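Local coordinates for protein leucyl-tRNA synthetase (Giardia intestinalis, PDB 3PZ6) that probably charges tRNA(Leu) with leucine at the expense of ATP, this chain being its CP1 editing domain, the part thought to deacylate mischarged tRNA, at residues C98-L101 against R105-A108; Q166-P171 against G217-P222. The protein carries 2 engineered substitutions. One frame throughout, in Å; residues are numbered along the deposited sequence.

How the contacts relate
Contacts 1 and 2 meet through strands 97-100 and 167-171, which run parallel as neighbours in the large mixed sheet; Leu170 probably hydrogen-bonds through its N to Cys98 O and through its O to Val100 N. Contact 1 is complete in the chain before the first residue of contact 2, and their centres lie about 16 Å apart. From this shared pair, contact 1 reaches to strand 105-110, another member of the same sheet, whereas contact 2 reaches out to the end of helix 216-219. The editing domain thus gives an example of successive contacts meeting on a single sheet: the strand pair is the part they share, with helix 216-219 packing on it.

Contact 1 (C98-L101 against R105-A108); sequences CWVL and RYGA
The Tyr106 ring presents its hydroxyl end to the neighbouring segment: Leu101 O sits at the ring edge, near its plane, 3.9 Å from CE2, while Val100 CB approaches obliquely, 4.2 Å from CZ. The central bond belongs to the hydroxyl. Leu101 N donates to Tyr106 OH over 2.9 Å, with an N-H...O angle of 161°, and this fairly straight bond fixes the end of the ring against the backbone where strand 97-100 ends. The same oxygen is hydrogen-bonded to Gly182 O, so a buried polar atom is gripped from two backbone groups. With CG anti to the carbonyl carbon (chi1 -59°), the Tyr106 ring points toward Val100 and Leu101, and its length carries the hydroxyl across the gap between two strands that are not paired here; the closest CA atoms, of Leu101 and Arg105, are 8.3 Å apart. Beside the hydroxyl, Val100 and Leu101 each bring a CB to 3.7 Å from Tyr106 OH. Ile183 and Leu152 touch both Val100 and Tyr106 and complete an apolar setting. A long aromatic side chain thus spans consecutive strands joined by a four-residue connection, a packing arrangement inside the curled sheet, consistent with the beta-barrel core of CP1 editing domains.

Contact 2 (Q166-P171 against G217-P222); sequences QIFVLP and GLMLEP
Apolar packing of a strand against a helix end, supplemented by a bridging water, joins 166-171 to 217-222. Strand 167-171 belongs to the large mixed sheet; helix 216-219 finishes at Met219, and the backbone turns out of the helix at Leu220. The main element is Met219 laid over one face of the Phe168 ring. Its CG stands 3.5 Å from the ring centroid and only 9° off the normal, a CH-pi contact, and SD lies 4.4 Å from the same centroid, obliquely, as a Met-aromatic contact. The methionine chain is extended beyond CG (chi2 177°), which lets it pass across the ring at about a right angle to the phenylalanine side chain, from CB near Phe168 CG to CE, 3.9 Å from Phe168 CE1. Leu218 borders this patch, its CG lying 4.2 Å from Phe168 CZ. Two residues along the strand, Leu170 meets Leu220 through methyl groups, CD1 against CD2, the two side chains crossing obliquely; Leu220 also touches Ile201 and Leu202 of helix 192-202. Phe168 and Leu170 both turn toward the helix end. The polar part is a water at the edge of the Phe168 ring, in its plane. It accepts from Phe168 N at 2.9 Å and donates to Met219 O at 2.8 Å, so it links a strand amide to a carbonyl of the last helical turn and satisfies both. A second carbonyl here, that of Leu220, is taken by the hydroxyl of Tyr198. The whole exemplifies a short helix docked by its C-terminal end on a strand of the sheet in the CP1 editing domain, with a Met-aromatic contact as part of the interface.

Contact 1 (C98-L101 against R105-A108)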
ATOM      1  N   CYS A  98       2.304   3.473  -0.278  1.00 20.94           N
ATOM      2  CA  CYS A  98       1.007   3.285  -0.917  1.00 24.24           C
ATOM      3  C   CYS A  98       0.379   4.645  -1.238  1.00 21.85           C
ATOM      4  O   CYS A  98       0.946   5.681  -0.898  1.00 20.39           O
ATOM      5  CB  CYS A  98       0.086   2.407  -0.067  1.00 20.27           C
ATOM      6  SG  CYS A  98      -0.361   3.103   1.531  1.00 31.91           S
ATOM      7  N   TRP A  99      -0.771   4.626  -1.912  1.00 21.16           N
ATOM      8  CA  TRP A  99      -1.382   5.833  -2.456  1.00 19.91           C
ATOM      9  C   TRP A  99      -2.825   5.976  -1.999  1.00 22.27           C
ATOM     10  O   TRP A  99      -3.565   4.998  -1.972  1.00 25.84           O
ATOM     11  CB  TRP A  99      -1.383   5.807  -3.981  1.00 18.59           C
ATOM     12  CG  TRP A  99      -0.067   5.602  -4.656  1.00 21.39           C
ATOM     13  CD1 TRP A  99       0.291   4.534  -5.422  1.00 21.21           C
ATOM     14  CD2 TRP A  99       1.057   6.498  -4.671  1.00 23.06           C
ATOM     15  NE1 TRP A  99       1.563   4.696  -5.906  1.00 20.62           N
ATOM     16  CE2 TRP A  99       2.061   5.891  -5.464  1.00 21.85           C
ATOM     17  CE3 TRP A  99       1.315   7.749  -4.088  1.00 21.67           C
ATOM     18  CZ2 TRP A  99       3.310   6.487  -5.687  1.00 19.85           C
ATOM     19  CZ3 TRP A  99       2.548   8.344  -4.313  1.00 23.79           C
ATOM     20  CH2 TRP A  99       3.536   7.706  -5.109  1.00 24.08           C
ATOM     21  N   VAL A 100      -3.215   7.197  -1.642  1.00 21.50           N
ATOM     22  CA  VAL A 100      -4.619   7.541  -1.416  1.00 22.51           C
ATOM     23  C   VAL A 100      -4.914   8.826  -2.165  1.00 24.78           C
ATOM     24  O   VAL A 100      -3.998   9.594  -2.452  1.00 27.50           O
ATOM     25  CB  VAL A 100      -4.968   7.736   0.080  1.00 21.68           C
ATOM     26  CG1 VAL A 100      -4.698   6.459   0.886  1.00 23.82           C
ATOM     27  CG2 VAL A 100      -4.243   8.939   0.665  1.00 22.23           C
ATOM     28  N   LEU A 101      -6.181   9.048  -2.508  1.00 27.95           N
ATOM     29  CA  LEU A 101      -6.597  10.324  -3.083  1.00 27.23           C
ATOM     30  C   LEU A 101      -6.712  11.353  -1.963  1.00 26.93           C
ATOM     31  O   LEU A 101      -7.543  11.193  -1.054  1.00 28.02           O
ATOM     32  CB  LEU A 101      -7.921  10.200  -3.847  1.00 22.12           C
ATOM     33  CG  LEU A 101      -8.430  11.488  -4.512  1.00 29.27           C
ATOM     34  CD1 LEU A 101      -7.511  11.952  -5.656  1.00 24.51           C
ATOM     35  CD2 LEU A 101      -9.863  11.330  -5.000  1.00 26.84           C
ATOM     36  N   ARG A 105     -12.949  10.603  -0.066  1.00 38.79           N
ATOM     37  CA  ARG A 105     -13.707  10.305   1.137  1.00 37.63           C
ATOM     38  C   ARG A 105     -13.742   8.793   1.339  1.00 36.90           C
ATOM     39  O   ARG A 105     -14.337   8.065   0.551  1.00 43.19           O
ATOM     40  CB  ARG A 105     -15.121  10.866   1.036  1.00 43.36           C
ATOM     41  CG  ARG A 105     -15.812  11.023   2.380  1.00 53.46           C
ATOM     42  CD  ARG A 105     -17.113  11.805   2.259  1.00 56.65           C
ATOM     43  NE  ARG A 105     -18.196  11.016   1.669  1.00 56.36           N
ATOM     44  CZ  ARG A 105     -19.490  11.310   1.792  1.00 59.99           C
ATOM     45  NH1 ARG A 105     -19.879  12.369   2.495  1.00 57.04           N
ATOM     46  NH2 ARG A 105     -20.402  10.538   1.215  1.00 63.33           N
ATOM     47  N   TYR A 106     -13.082   8.332   2.393  1.00 34.14           N
ATOM     48  CA  TYR A 106     -13.051   6.924   2.731  1.00 32.48           C
ATOM     49  C   TYR A 106     -13.915   6.697   3.963  1.00 35.79           C
ATOM     50  O   TYR A 106     -14.359   7.650   4.608  1.00 37.60           O
ATOM     51  CB  TYR A 106     -11.604   6.470   2.970  1.00 29.21           C
ATOM     52  CG  TYR A 106     -10.703   6.675   1.771  1.00 31.46           C
ATOM     53  CD1 TYR A 106     -10.570   5.685   0.797  1.00 28.97           C
ATOM     54  CD2 TYR A 106      -9.996   7.868   1.600  1.00 30.12           C
ATOM     55  CE1 TYR A 106      -9.754   5.871  -0.309  1.00 30.35           C
ATOM     56  CE2 TYR A 106      -9.178   8.064   0.499  1.00 28.59           C
ATOM     57  CZ  TYR A 106      -9.061   7.063  -0.454  1.00 31.64           C
ATOM     58  OH  TYR A 106      -8.254   7.254  -1.553  1.00 27.09           O
ATOM     59  N   GLY A 107     -14.170   5.436   4.284  1.00 34.15           N
ATOM     60  CA  GLY A 107     -14.944   5.107   5.466  1.00 36.46           C
ATOM     61  C   GLY A 107     -14.317   3.960   6.218  1.00 36.44           C
ATOM     62  O   GLY A 107     -13.655   3.112   5.623  1.00 39.08           O
ATOM     63  N   ALA A 108     -14.520   3.947   7.532  1.00 39.49           N
ATOM     64  CA  ALA A 108     -14.072   2.845   8.374  1.00 42.42           C
ATOM     65  C   ALA A 108     -15.230   1.873   8.607  1.00 44.09           C
ATOM     66  O   ALA A 108     -16.316   2.277   9.029  1.00 47.60           O
ATOM     67  CB  ALA A 108     -13.525   3.371   9.695  1.00 41.38           C
TER

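Contact 2 (Q166-P171 against G217-P222)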
ATOM      1  N   GLN A 166       8.014  -0.514   7.984  1.00 33.10           N
ATOM      2  CA  GLN A 166       6.836   0.317   7.770  1.00 29.08           C
ATOM      3  C   GLN A 166       6.993   1.107   6.481  1.00 24.74           C
ATOM      4  O   GLN A 166       8.095   1.262   5.980  1.00 26.48           O
ATOM      5  CB  GLN A 166       6.598   1.270   8.947  1.00 34.10           C
ATOM      6  CG  GLN A 166       7.589   2.428   9.077  1.00 28.90           C
ATOM      7  CD  GLN A 166       8.795   2.051   9.901  1.00 32.95           C
ATOM      8  OE1 GLN A 166       8.662   1.480  10.986  1.00 36.64           O
ATOM      9  NE2 GLN A 166       9.982   2.357   9.392  1.00 33.56           N
ATOM     10  N   ILE A 167       5.881   1.600   5.949  1.00 27.64           N
ATOM     11  CA  ILE A 167       5.904   2.506   4.799  1.00 21.55           C
ATOM     12  C   ILE A 167       4.898   3.630   5.007  1.00 21.06           C
ATOM     13  O   ILE A 167       4.064   3.552   5.899  1.00 21.95           O
ATOM     14  CB  ILE A 167       5.645   1.771   3.454  1.00 20.25           C
ATOM     15  CG1 ILE A 167       4.333   0.982   3.499  1.00 20.01           C
ATOM     16  CG2 ILE A 167       6.829   0.873   3.089  1.00 20.32           C
ATOM     17  CD1 ILE A 167       3.998   0.245   2.197  1.00 21.84           C
ATOM     18  N   PHE A 168       4.973   4.666   4.181  1.00 18.60           N
ATOM     19  CA  PHE A 168       4.090   5.812   4.317  1.00 19.65           C
ATOM     20  C   PHE A 168       2.970   5.851   3.278  1.00 20.94           C
ATOM     21  O   PHE A 168       3.148   5.448   2.135  1.00 22.31           O
ATOM     22  CB  PHE A 168       4.899   7.106   4.267  1.00 18.35           C
ATOM     23  CG  PHE A 168       5.695   7.365   5.504  1.00 23.03           C
ATOM     24  CD1 PHE A 168       5.194   8.195   6.500  1.00 25.39           C
ATOM     25  CD2 PHE A 168       6.944   6.779   5.685  1.00 21.83           C
ATOM     26  CE1 PHE A 168       5.929   8.441   7.657  1.00 28.35           C
ATOM     27  CE2 PHE A 168       7.678   7.012   6.843  1.00 22.45           C
ATOM     28  CZ  PHE A 168       7.174   7.848   7.827  1.00 27.36           C
ATOM     29  N   VAL A 169       1.813   6.344   3.698  1.00 20.99           N
ATOM     30  CA  VAL A 169       0.694   6.580   2.807  1.00 22.92           C
ATOM     31  C   VAL A 169       0.954   7.896   2.081  1.00 23.16           C
ATOM     32  O   VAL A 169       1.093   8.935   2.716  1.00 23.25           O
ATOM     33  CB  VAL A 169      -0.631   6.702   3.603  1.00 26.53           C
ATOM     34  CG1 VAL A 169      -1.782   7.067   2.679  1.00 23.19           C
ATOM     35  CG2 VAL A 169      -0.930   5.426   4.370  1.00 19.23           C
ATOM     36  N   LEU A 170       1.005   7.850   0.757  1.00 18.64           N
ATOM     37  CA  LEU A 170       1.408   9.011  -0.017  1.00 20.70           C
ATOM     38  C   LEU A 170       0.323   9.471  -1.008  1.00 29.64           C
ATOM     39  O   LEU A 170      -0.608   8.710  -1.308  1.00 21.76           O
ATOM     40  CB  LEU A 170       2.731   8.727  -0.729  1.00 17.73           C
ATOM     41  CG  LEU A 170       3.954   8.386   0.127  1.00 27.76           C
ATOM     42  CD1 LEU A 170       5.178   8.342  -0.774  1.00 24.90           C
ATOM     43  CD2 LEU A 170       4.167   9.391   1.264  1.00 24.34           C
ATOM     44  N   PRO A 171       0.436  10.719  -1.505  1.00 18.87           N
ATOM     45  CA  PRO A 171      -0.582  11.302  -2.360  1.00 24.77           C
ATOM     46  C   PRO A 171      -0.479  10.907  -3.834  1.00 25.96           C
ATOM     47  O   PRO A 171       0.568  11.089  -4.465  1.00 28.65           O
ATOM     48  CB  PRO A 171      -0.349  12.814  -2.188  1.00 24.69           C
ATOM     49  CG  PRO A 171       1.073  12.935  -1.892  1.00 22.82           C
ATOM     50  CD  PRO A 171       1.479  11.698  -1.155  1.00 21.52           C
ATOM     51  N   GLY A 217      13.046  13.069   3.326  1.00 26.50           N
ATOM     52  CA  GLY A 217      14.133  12.288   3.929  1.00 22.51           C
ATOM     53  C   GLY A 217      13.710  11.179   4.883  1.00 25.58           C
ATOM     54  O   GLY A 217      14.455  10.231   5.112  1.00 24.49           O
ATOM     55  N   LEU A 218      12.512  11.303   5.441  1.00 27.08           N
ATOM     56  CA  LEU A 218      11.958  10.306   6.356  1.00 20.39           C
ATOM     57  C   LEU A 218      10.977   9.367   5.654  1.00 23.07           C
ATOM     58  O   LEU A 218      10.873   8.206   6.015  1.00 24.92           O
ATOM     59  CB  LEU A 218      11.255  11.003   7.526  1.00 23.12           C
ATOM     60  CG  LEU A 218      10.535  10.165   8.595  1.00 38.43           C
ATOM     61  CD1 LEU A 218      11.529   9.471   9.531  1.00 34.04           C
ATOM     62  CD2 LEU A 218       9.525  11.008   9.398  1.00 35.35           C
ATOM     63  N   MET A 219      10.273   9.870   4.643  1.00 23.96           N
ATOM     64  CA  MET A 219       9.153   9.143   4.062  1.00 19.40           C
ATOM     65  C   MET A 219       9.415   8.470   2.707  1.00 17.78           C
ATOM     66  O   MET A 219       8.637   7.620   2.287  1.00 21.05           O
ATOM     67  CB  MET A 219       7.916  10.051   3.996  1.00 24.01           C
ATOM     68  CG  MET A 219       7.502  10.636   5.342  1.00 20.93           C
ATOM     69  SD  MET A 219       6.097  11.749   5.196  1.00 26.24           S
ATOM     70  CE  MET A 219       5.838  12.278   6.900  1.00 20.15           C
ATOM     71  N   LEU A 220      10.512   8.825   2.045  1.00 22.76           N
ATOM     72  CA  LEU A 220      10.822   8.290   0.710  1.00 22.08           C
ATOM     73  C   LEU A 220      12.248   7.796   0.525  1.00 22.48           C
ATOM     74  O   LEU A 220      12.455   6.702   0.004  1.00 27.39           O
ATOM     75  CB  LEU A 220      10.509   9.314  -0.383  1.00 22.78           C
ATOM     76  CG  LEU A 220       9.069   9.432  -0.851  1.00 20.95           C
ATOM     77  CD1 LEU A 220       9.084  10.012  -2.227  1.00 28.94           C
ATOM     78  CD2 LEU A 220       8.435   8.059  -0.902  1.00 32.17           C
ATOM     79  N   GLU A 221      13.221   8.607   0.932  1.00 21.63           N
ATOM     80  CA  GLU A 221      14.646   8.268   0.816  1.00 21.73           C
ATOM     81  C   GLU A 221      15.064   6.913   1.408  1.00 24.35           C
ATOM     82  O   GLU A 221      15.899   6.231   0.820  1.00 27.82           O
ATOM     83  CB  GLU A 221      15.515   9.392   1.382  1.00 25.87           C
ATOM     84  CG  GLU A 221      15.647  10.584   0.428  1.00 33.62           C
ATOM     85  CD  GLU A 221      16.370  11.782   1.035  1.00 43.67           C
ATOM     86  OE1 GLU A 221      17.069  11.621   2.073  1.00 44.99           O
ATOM     87  OE2 GLU A 221      16.237  12.891   0.459  1.00 32.85           O
ATOM     88  N   PRO A 222      14.490   6.512   2.566  1.00 25.61           N
ATOM     89  CA  PRO A 222      14.835   5.173   3.058  1.00 27.22           C
ATOM     90  C   PRO A 222      14.096   4.027   2.355  1.00 28.07           C
ATOM     91  O   PRO A 222      14.381   2.862   2.629  1.00 35.11           O
ATOM     92  CB  PRO A 222      14.432   5.221   4.542  1.00 27.23           C
ATOM     93  CG  PRO A 222      13.963   6.617   4.811  1.00 24.11           C
ATOM     94  CD  PRO A 222      13.602   7.214   3.509  1.00 24.38           C
TER
HETATM   95  O   HOH W   1       7.045   5.258   2.226  1.00 17.84           O